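Local coordinates for protein glucose dehydrogenase (Serratia sp. FS14, PDB 7CDY) that belongs to the glucose/sorbosone dehydrogenase family, folds as a beta-propeller and binds a calcium ion, at residues G10-S16 with I28-R34; V77-F81 with G127-F131; W206-H210 with G266-F272. All coordinates share one frame; numbering follows the deposited sequence. Where two conformers were deposited one is given.

Contact 1 of 3, residues G10-S16 with I28-R34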
loop_
_atom_site.group_PDB
_atom_site.type_symbol
_atom_site.label_atom_id
_atom_site.label_comp_id
_atom_site.label_asym_id
_atom_site.label_seq_id
_atom_site.Cartn_x
_atom_site.Cartn_y
_atom_site.Cartn_z
ATOM N N GLY A 10 -12.819 17.829 1.194
ATOM C CA GLY A 10 -12.950 17.827 2.641
ATOM C C GLY A 10 -12.561 16.534 3.325
ATOM O O GLY A 10 -13.067 16.241 4.413
ATOM N N LEU A 11 -11.681 15.744 2.719
ATOM C CA LEU A 11 -11.188 14.520 3.338
ATOM C C LEU A 11 -9.841 14.843 3.960
ATOM O O LEU A 11 -8.943 15.315 3.264
ATOM C CB LEU A 11 -11.016 13.429 2.287
ATOM C CG LEU A 11 -12.303 12.921 1.640
ATOM C CD1 LEU A 11 -11.999 12.264 0.312
ATOM C CD2 LEU A 11 -13.032 11.959 2.584
ATOM N N GLU A 12 -9.694 14.607 5.259
ATOM C CA GLU A 12 -8.463 15.002 5.948
ATOM C C GLU A 12 -7.404 13.919 5.765
ATOM O O GLU A 12 -7.483 12.848 6.384
ATOM C CB GLU A 12 -8.719 15.285 7.426
ATOM C CG GLU A 12 -7.486 15.862 8.117
ATOM C CD GLU A 12 -7.681 16.137 9.594
ATOM O OE1 GLU A 12 -6.784 16.781 10.187
ATOM O OE2 GLU A 12 -8.706 15.718 10.167
ATOM N N HIS A 13 -6.419 14.188 4.918
ATOM C CA HIS A 13 -5.360 13.236 4.613
ATOM C C HIS A 13 -5.900 11.830 4.317
ATOM O O HIS A 13 -5.588 10.869 5.020
ATOM C CB HIS A 13 -4.310 13.213 5.717
ATOM C CG HIS A 13 -3.588 14.519 5.849
ATOM N ND1 HIS A 13 -2.595 14.905 4.977
ATOM C CD2 HIS A 13 -3.753 15.548 6.715
ATOM C CE1 HIS A 13 -2.158 16.107 5.315
ATOM N NE2 HIS A 13 -2.846 16.520 6.365
ATOM N N PRO A 14 -6.734 11.693 3.294
ATOM C CA PRO A 14 -7.232 10.362 2.938
ATOM C C PRO A 14 -6.079 9.475 2.505
ATOM O O PRO A 14 -5.076 9.943 1.957
ATOM C CB PRO A 14 -8.194 10.647 1.780
ATOM C CG PRO A 14 -7.620 11.894 1.137
ATOM C CD PRO A 14 -7.080 12.713 2.285
ATOM N N TRP A 15 -6.211 8.179 2.777
ATOM C CA TRP A 15 -5.081 7.277 2.582
ATOM C C TRP A 15 -5.399 6.111 1.666
ATOM O O TRP A 15 -4.571 5.752 0.832
ATOM C CB TRP A 15 -4.580 6.749 3.937
ATOM C CG TRP A 15 -3.115 6.361 3.963
ATOM C CD1 TRP A 15 -2.062 7.181 4.257
ATOM C CD2 TRP A 15 -2.559 5.072 3.682
ATOM N NE1 TRP A 15 -0.882 6.478 4.183
ATOM C CE2 TRP A 15 -1.159 5.177 3.846
ATOM C CE3 TRP A 15 -3.108 3.833 3.339
ATOM C CZ2 TRP A 15 -0.297 4.084 3.661
ATOM C CZ3 TRP A 15 -2.257 2.755 3.161
ATOM C CH2 TRP A 15 -0.863 2.887 3.322
ATOM N N SER A 16 -6.585 5.526 1.784
ATOM C CA SER A 16 -6.931 4.323 1.041
ATOM C C SER A 16 -8.373 4.426 0.580
ATOM O O SER A 16 -9.212 5.031 1.248
ATOM C CB SER A 16 -6.804 3.088 1.961
ATOM O OG SER A 16 -7.122 1.851 1.327
ATOM N N ILE A 28 -13.438 4.892 2.192
ATOM C CA ILE A 28 -12.273 5.771 2.203
ATOM C C ILE A 28 -11.785 5.884 3.632
ATOM O O ILE A 28 -12.584 6.134 4.537
ATOM C CB ILE A 28 -12.624 7.183 1.690
ATOM C CG1 ILE A 28 -13.223 7.121 0.290
ATOM C CG2 ILE A 28 -11.394 8.091 1.711
ATOM C CD1 ILE A 28 -13.597 8.481 -0.282
ATOM N N THR A 29 -10.479 5.745 3.842
ATOM C CA THR A 29 -9.897 6.062 5.134
ATOM C C THR A 29 -9.343 7.479 5.134
ATOM O O THR A 29 -8.766 7.942 4.144
ATOM C CB THR A 29 -8.780 5.087 5.518
ATOM O OG1 THR A 29 -7.717 5.182 4.561
ATOM C CG2 THR A 29 -9.310 3.656 5.572
ATOM N N GLU A 30 -9.523 8.157 6.262
ATOM C CA GLU A 30 -8.808 9.388 6.571
ATOM C C GLU A 30 -7.764 9.010 7.611
ATOM O O GLU A 30 -8.101 8.423 8.653
ATOM C CB GLU A 30 -9.762 10.439 7.139
ATOM C CG GLU A 30 -10.816 10.940 6.152
ATOM C CD GLU A 30 -11.791 11.887 6.818
ATOM O OE1 GLU A 30 -11.613 13.122 6.687
ATOM O OE2 GLU A 30 -12.703 11.416 7.515
ATOM N N ARG A 31 -6.501 9.308 7.313
ATOM C CA ARG A 31 -5.406 8.907 8.195
ATOM C C ARG A 31 -5.610 9.270 9.662
ATOM O O ARG A 31 -5.247 8.449 10.522
ATOM C CB ARG A 31 -4.051 9.403 7.654
ATOM C CG ARG A 31 -2.853 8.774 8.351
ATOM C CD ARG A 31 -1.524 9.210 7.726
ATOM N NE ARG A 31 -1.386 10.665 7.768
ATOM C CZ ARG A 31 -0.598 11.383 6.974
ATOM N NH1 ARG A 31 0.156 10.788 6.057
ATOM N NH2 ARG A 31 -0.558 12.701 7.110
ATOM N N PRO A 32 -6.172 10.428 10.028
ATOM C CA PRO A 32 -6.376 10.707 11.458
ATOM C C PRO A 32 -7.201 9.666 12.203
ATOM O O PRO A 32 -7.151 9.643 13.441
ATOM C CB PRO A 32 -7.061 12.079 11.457
ATOM C CG PRO A 32 -6.568 12.720 10.231
ATOM C CD PRO A 32 -6.441 11.623 9.209
ATOM N N GLY A 33 -7.976 8.827 11.506
ATOM C CA GLY A 33 -8.605 7.688 12.154
ATOM C C GLY A 33 -10.070 7.456 11.850
ATOM O O GLY A 33 -10.770 6.864 12.676
ATOM N N ARG A 34 -10.558 7.878 10.687
ATOM C CA ARG A 34 -11.967 7.725 10.344
ATOM C C ARG A 34 -12.138 6.932 9.056
ATOM O O ARG A 34 -11.332 7.041 8.126
ATOM C CB ARG A 34 -12.648 9.083 10.170
ATOM C CG ARG A 34 -12.624 9.932 11.424
ATOM C CD ARG A 34 -13.211 11.311 11.164
ATOM N NE ARG A 34 -12.401 12.135 10.268
ATOM C CZ ARG A 34 -11.396 12.911 10.661
ATOM N NH1 ARG A 34 -11.049 12.955 11.936
ATOM N NH2 ARG A 34 -10.727 13.635 9.772
HETATM O O HOH W 1 -13.414 14.910 7.148
HETATM O O HOH W 2 -9.094 15.110 12.756
HETATM O O HOH W 3 1.111 8.026 5.676
#
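E12, E30 and R34 meet in a salt-bridge network at the outer end of this contact. The E12 side chain leaves with CG anti to the backbone N (chi1 -173°) and stays extended, which carries its carboxylate across P32 to the guanidinium of R34. There E12 OE2 takes a bond from R34 NH2 at 2.9 Å, using its anti lone pair and lying in the guanidinium plane. The backbone N of E12 is gripped from the other strand: it points almost straight (172°) at E30 OE1, 2.8 Å away. R34 NE reaches E30 OE2 at 2.9 Å from above the carboxylate plane, and R36 is a second partner of that oxygen, so E30 ties together two arginines and a backbone N-H. P32 CG packs against E12 CD at 3.6 Å.

The network lies at the end of the propeller hairpin of strands 3-19 and 26-30 remote from its turn. P14 faces E30 as a non-hydrogen-bonded antiparallel pair, where the pairing asks for no N-H from proline. Beside it W15 N bonds to T29 O at 2.9 Å, and T29 N to S16 O at 3.0 Å. R31 N binds H13 O, while R31 NH2 rests 3.6 Å above one face of the imidazole, offset toward its rim; D335 holds H13 ND1. One water joins W15 NE1 to R31 NH1.

Further out, a classic bulge sets G33 and R34 opposite E30, whose carbonyl accepts both their N-H groups. The phi of 134° at G33 suits a residue without a side chain.

Contact 2 of 3, residues V77-F81 with G127-F131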
loop_
_atom_site.group_PDB
_atom_site.type_symbol
_atom_site.label_atom_id
_atom_site.label_comp_id
_atom_site.label_asym_id
_atom_site.label_seq_id
_atom_site.Cartn_x
_atom_site.Cartn_y
_atom_site.Cartn_z
ATOM N N VAL A 77 -14.497 -6.548 6.099
ATOM C CA VAL A 77 -13.630 -5.432 5.729
ATOM C C VAL A 77 -12.362 -5.522 6.566
ATOM O O VAL A 77 -12.424 -5.503 7.802
ATOM C CB VAL A 77 -14.313 -4.069 5.936
ATOM C CG1 VAL A 77 -13.344 -2.943 5.572
ATOM C CG2 VAL A 77 -15.567 -3.986 5.079
ATOM N N TYR A 78 -11.214 -5.621 5.891
ATOM C CA TYR A 78 -9.909 -5.569 6.541
ATOM C C TYR A 78 -9.416 -4.127 6.619
ATOM O O TYR A 78 -9.670 -3.314 5.715
ATOM C CB TYR A 78 -8.885 -6.397 5.749
ATOM C CG TYR A 78 -9.158 -7.888 5.751
ATOM C CD1 TYR A 78 -10.160 -8.424 4.952
ATOM C CD2 TYR A 78 -8.414 -8.753 6.551
ATOM C CE1 TYR A 78 -10.432 -9.794 4.963
ATOM C CE2 TYR A 78 -8.674 -10.126 6.562
ATOM C CZ TYR A 78 -9.675 -10.628 5.758
ATOM O OH TYR A 78 -9.951 -11.985 5.762
ATOM N N LEU A 79 -8.701 -3.813 7.706
ATOM C CA LEU A 79 -8.057 -2.513 7.878
ATOM C C LEU A 79 -6.627 -2.723 8.331
ATOM O O LEU A 79 -6.348 -3.626 9.125
ATOM C CB LEU A 79 -8.759 -1.669 8.957
ATOM C CG LEU A 79 -10.217 -1.282 8.740
ATOM C CD1 LEU A 79 -10.778 -0.627 10.009
ATOM C CD2 LEU A 79 -10.358 -0.347 7.548
ATOM N N SER A 80 -5.723 -1.879 7.852
ATOM C CA SER A 80 -4.407 -1.765 8.451
ATOM C C SER A 80 -4.286 -0.400 9.116
ATOM O O SER A 80 -4.968 0.560 8.723
ATOM C CB SER A 80 -3.291 -2.002 7.434
ATOM O OG SER A 80 -3.175 -0.886 6.569
ATOM N N PHE A 81 -3.450 -0.317 10.153
ATOM C CA PHE A 81 -3.324 0.920 10.917
ATOM C C PHE A 81 -2.055 0.893 11.748
ATOM O O PHE A 81 -1.501 -0.166 12.044
ATOM C CB PHE A 81 -4.554 1.198 11.801
ATOM C CG PHE A 81 -4.853 0.119 12.844
ATOM C CD1 PHE A 81 -5.444 -1.090 12.479
ATOM C CD2 PHE A 81 -4.583 0.345 14.195
ATOM C CE1 PHE A 81 -5.743 -2.059 13.442
ATOM C CE2 PHE A 81 -4.883 -0.620 15.166
ATOM C CZ PHE A 81 -5.457 -1.817 14.782
ATOM N N GLY A 127 1.892 -0.583 5.107
ATOM C CA GLY A 127 0.468 -0.660 5.385
ATOM C C GLY A 127 -0.398 -1.122 4.238
ATOM O O GLY A 127 -1.588 -1.399 4.462
ATOM N N LYS A 128 0.118 -1.221 3.022
ATOM C CA LYS A 128 -0.725 -1.674 1.924
ATOM C C LYS A 128 -1.060 -3.158 2.065
ATOM O O LYS A 128 -0.292 -3.948 2.629
ATOM C CB LYS A 128 -0.065 -1.410 0.567
ATOM C CG LYS A 128 0.257 0.070 0.243
ATOM C CD LYS A 128 -0.916 1.016 0.412
ATOM C CE LYS A 128 -1.698 1.243 -0.865
ATOM N NZ LYS A 128 -2.856 2.162 -0.617
ATOM N N LEU A 129 -2.231 -3.519 1.549
ATOM C CA LEU A 129 -2.758 -4.878 1.614
ATOM C C LEU A 129 -3.184 -5.302 0.219
ATOM O O LEU A 129 -3.612 -4.469 -0.588
ATOM C CB LEU A 129 -4.014 -4.937 2.488
ATOM C CG LEU A 129 -3.872 -4.424 3.912
ATOM C CD1 LEU A 129 -5.223 -4.431 4.605
ATOM C CD2 LEU A 129 -2.875 -5.253 4.713
ATOM N N ALA A 130 -3.117 -6.609 -0.061
ATOM C CA ALA A 130 -3.638 -7.120 -1.321
ATOM C C ALA A 130 -3.895 -8.613 -1.199
ATOM O O ALA A 130 -3.094 -9.340 -0.603
ATOM C CB ALA A 130 -2.652 -6.872 -2.474
ATOM N N PHE A 131 -4.991 -9.065 -1.799
ATOM C CA PHE A 131 -5.253 -10.492 -1.898
ATOM C C PHE A 131 -4.685 -11.041 -3.206
ATOM O O PHE A 131 -4.677 -10.367 -4.236
ATOM C CB PHE A 131 -6.760 -10.769 -1.804
ATOM C CG PHE A 131 -7.302 -10.680 -0.405
ATOM C CD1 PHE A 131 -7.155 -11.745 0.472
ATOM C CD2 PHE A 131 -7.952 -9.539 0.044
ATOM C CE1 PHE A 131 -7.635 -11.660 1.766
ATOM C CE2 PHE A 131 -8.444 -9.469 1.336
ATOM C CZ PHE A 131 -8.276 -10.527 2.196
#
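S80 and G127 make the closest approach of the two segments. The hydroxyl of S80 donates to G127 O over 2.7 Å, meeting the carbonyl in its plane and on a lone pair. That reach depends on chi1 of 74°, which sets OG between the backbone N and the carbonyl carbon of its own residue, facing the second segment. Serine suits the spot doubly, since OG is also bonded to the backbone N of E64 and so links three stretches of chain. G127, for its part, has a positive phi in a region of backbone space that residues with a side chain avoid.

Strand 77-81 belongs to one sheet of the propeller and strand 129-131 is the edge strand of another, so the two face each other across side chains, with no backbone pairing between them. Their axes run roughly antiparallel, at 149°, and come no closer than 9.2 Å. L129 reaches across between them, its CD1 lying 4.2 Å from S80 CB and 4.3 Å from Y78 CB, a looser fit than that of the aromatic pair beyond it. L66 and V94 complete the apolar surroundings of L129.

Toward the partly exposed side stands F131. Its edge approaches one face of the Y78 ring in a T-shaped stack, centroids 5.3 Å apart and planes at 73°. F131 CZ comes nearest to Y78 CE1, 3.6 Å away, offset toward the rim of the tyrosine. The phenol OH is hydrogen-bonded to A165 O, while P69 and L66 touch the phenylalanine from outside the two segments.

Contact 3 of 3, residues W206-H210 with G266-F272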
loop_
_atom_site.group_PDB
_atom_site.type_symbol
_atom_site.label_atom_id
_atom_site.label_comp_id
_atom_site.label_asym_id
_atom_site.label_seq_id
_atom_site.Cartn_x
_atom_site.Cartn_y
_atom_site.Cartn_z
ATOM N N TRP A 206 2.949 -7.541 -7.237
ATOM C CA TRP A 206 3.977 -6.526 -7.434
ATOM C C TRP A 206 3.915 -5.529 -6.282
ATOM O O TRP A 206 2.875 -5.360 -5.628
ATOM C CB TRP A 206 3.791 -5.780 -8.758
ATOM C CG TRP A 206 4.020 -6.588 -10.023
ATOM C CD1 TRP A 206 3.873 -7.942 -10.196
ATOM C CD2 TRP A 206 4.395 -6.059 -11.302
ATOM N NE1 TRP A 206 4.162 -8.278 -11.509
ATOM C CE2 TRP A 206 4.483 -7.138 -12.201
ATOM C CE3 TRP A 206 4.676 -4.771 -11.766
ATOM C CZ2 TRP A 206 4.837 -6.965 -13.549
ATOM C CZ3 TRP A 206 5.028 -4.600 -13.104
ATOM C CH2 TRP A 206 5.101 -5.692 -13.976
ATOM N N GLU A 207 5.038 -4.848 -6.053
ATOM C CA GLU A 207 5.203 -3.980 -4.896
ATOM C C GLU A 207 6.001 -2.760 -5.317
ATOM O O GLU A 207 6.822 -2.834 -6.235
ATOM C CB GLU A 207 5.925 -4.744 -3.767
ATOM C CG GLU A 207 6.293 -3.938 -2.530
ATOM C CD GLU A 207 7.715 -3.403 -2.541
ATOM O OE1 GLU A 207 8.378 -3.414 -3.601
ATOM O OE2 GLU A 207 8.155 -2.937 -1.467
ATOM N N HIS A 208 5.779 -1.634 -4.640
ATOM C CA HIS A 208 6.699 -0.511 -4.792
ATOM C C HIS A 208 6.987 0.119 -3.436
ATOM O O HIS A 208 6.248 -0.080 -2.466
ATOM C CB HIS A 208 6.308 0.476 -5.914
ATOM C CG HIS A 208 5.095 1.309 -5.637
ATOM N ND1 HIS A 208 4.974 2.118 -4.527
ATOM C CD2 HIS A 208 3.984 1.524 -6.383
ATOM C CE1 HIS A 208 3.824 2.770 -4.588
ATOM N NE2 HIS A 208 3.207 2.433 -5.706
ATOM N N GLU A 209 8.086 0.870 -3.367
ATOM C CA GLU A 209 8.511 1.412 -2.084
ATOM C C GLU A 209 9.316 2.683 -2.295
ATOM O O GLU A 209 9.959 2.873 -3.328
ATOM C CB GLU A 209 9.337 0.398 -1.276
ATOM C CG GLU A 209 10.541 -0.162 -2.021
ATOM C CD GLU A 209 11.212 -1.262 -1.228
ATOM O OE1 GLU A 209 12.248 -1.006 -0.585
ATOM O OE2 GLU A 209 10.677 -2.393 -1.203
ATOM N N HIS A 210 9.305 3.519 -1.264
ATOM C CA HIS A 210 10.110 4.731 -1.227
ATOM C C HIS A 210 11.567 4.386 -0.983
ATOM O O HIS A 210 11.891 3.568 -0.107
ATOM C CB HIS A 210 9.666 5.609 -0.056
ATOM C CG HIS A 210 8.293 6.175 -0.208
ATOM N ND1 HIS A 210 8.057 7.379 -0.834
ATOM C CD2 HIS A 210 7.084 5.712 0.192
ATOM C CE1 HIS A 210 6.757 7.628 -0.825
ATOM N NE2 HIS A 210 6.144 6.630 -0.212
ATOM N N GLY A 266 8.218 9.858 -4.984
ATOM C CA GLY A 266 7.409 9.602 -3.809
ATOM C C GLY A 266 6.273 8.649 -4.128
ATOM O O GLY A 266 5.104 9.010 -3.981
ATOM N N LEU A 267 6.600 7.423 -4.547
ATOM C CA LEU A 267 5.589 6.496 -5.050
ATOM C C LEU A 267 4.571 6.142 -3.975
ATOM O O LEU A 267 4.932 5.784 -2.851
ATOM C CB LEU A 267 6.255 5.208 -5.526
ATOM C CG LEU A 267 7.442 5.316 -6.481
ATOM C CD1 LEU A 267 7.944 3.920 -6.807
ATOM C CD2 LEU A 267 7.096 6.091 -7.754
ATOM N N SER A 268 3.293 6.199 -4.342
ATOM C CA SER A 268 2.217 5.892 -3.407
ATOM C C SER A 268 0.996 5.452 -4.188
ATOM O O SER A 268 0.523 6.181 -5.066
ATOM C CB SER A 268 1.883 7.132 -2.579
ATOM O OG SER A 268 0.990 6.816 -1.531
ATOM N N GLY A 269 0.477 4.269 -3.862
ATOM C CA GLY A 269 -0.670 3.762 -4.596
ATOM C C GLY A 269 -0.255 3.079 -5.884
ATOM O O GLY A 269 0.726 3.475 -6.526
ATOM N N MET A 270 -0.967 2.024 -6.270
ATOM C CA MET A 270 -0.652 1.367 -7.529
ATOM C C MET A 270 -1.845 0.545 -7.982
ATOM O O MET A 270 -2.498 -0.116 -7.171
ATOM C CB MET A 270 0.630 0.512 -7.467
ATOM C CG MET A 270 0.468 -0.860 -6.836
ATOM S SD MET A 270 1.998 -1.836 -6.693
ATOM C CE MET A 270 2.426 -2.142 -8.402
ATOM N N ALA A 271 -2.111 0.594 -9.281
ATOM C CA ALA A 271 -3.219 -0.133 -9.888
ATOM C C ALA A 271 -2.870 -0.505 -11.320
ATOM O O ALA A 271 -2.402 0.344 -12.083
ATOM C CB ALA A 271 -4.503 0.704 -9.886
ATOM N N PHE A 272 -3.118 -1.760 -11.688
ATOM C CA PHE A 272 -3.032 -2.211 -13.071
ATOM C C PHE A 272 -4.355 -1.933 -13.775
ATOM O O PHE A 272 -5.430 -2.178 -13.216
ATOM C CB PHE A 272 -2.780 -3.716 -13.113
ATOM C CG PHE A 272 -1.458 -4.144 -12.530
ATOM C CD1 PHE A 272 -0.314 -4.198 -13.321
ATOM C CD2 PHE A 272 -1.362 -4.536 -11.195
ATOM C CE1 PHE A 272 0.895 -4.618 -12.785
ATOM C CE2 PHE A 272 -0.158 -4.941 -10.659
ATOM C CZ PHE A 272 0.968 -4.989 -11.450
HETATM O O HOH W 4 5.924 3.188 -2.124
#
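H208 turns its CG between its own backbone N and carbonyl carbon (chi1 71°), and this swings the imidazole across to strand 267-272. NE2 then donates to G269 O at 2.8 Å, almost perfectly straight (178°) and in the ring plane, although it approaches from well above the carbonyl plane. The other nitrogen, ND1, lies 2.8 Å from a water that donates to L267 O, so both ring nitrogens have polar partners in a buried place. L267 CB sits over one imidazole face in a CH-pi contact, 3.8 Å from the ring centroid, and M270 CB borders NE2 at 3.7 Å. G269 combines a positive phi with an extended psi, a conformation that belongs to glycine.

At the other end F272 sends its edge into the face of W206, a T-shaped pair with planes at 81° and the F272 centroid 5.2 Å from that of the six-membered indole ring. E209 starts away from the other strand; its carboxylate is bonded to H190 and R191, and the side chain is about 5 Å from the calcium ion bound by E217 and Y227. Interlocking side chains between strands of successive sheets are characteristic of neighbouring blades in a beta-propeller.

In the fold
Contacts 2 and 3 are buried, with centres about 8 and 7 Å from the centre of the chain, whereas contact 1 lies about 14 Å out and is only partly buried. Contact 1 also differs in kind: it pairs two strands of one hairpin through backbone bonds and a partly buried salt-bridge network, while the other two join separate sheets through side chains, each combining a T-shaped aromatic pair with a polar side chain bonded to a main-chain carbonyl. Contacts 1 and 2 touch, the W15 ring packing on K128 beside G127. Contact 3 touches neither, though its nearest atoms are about 5 Å from contact 2, and its E209 lies near the calcium ion.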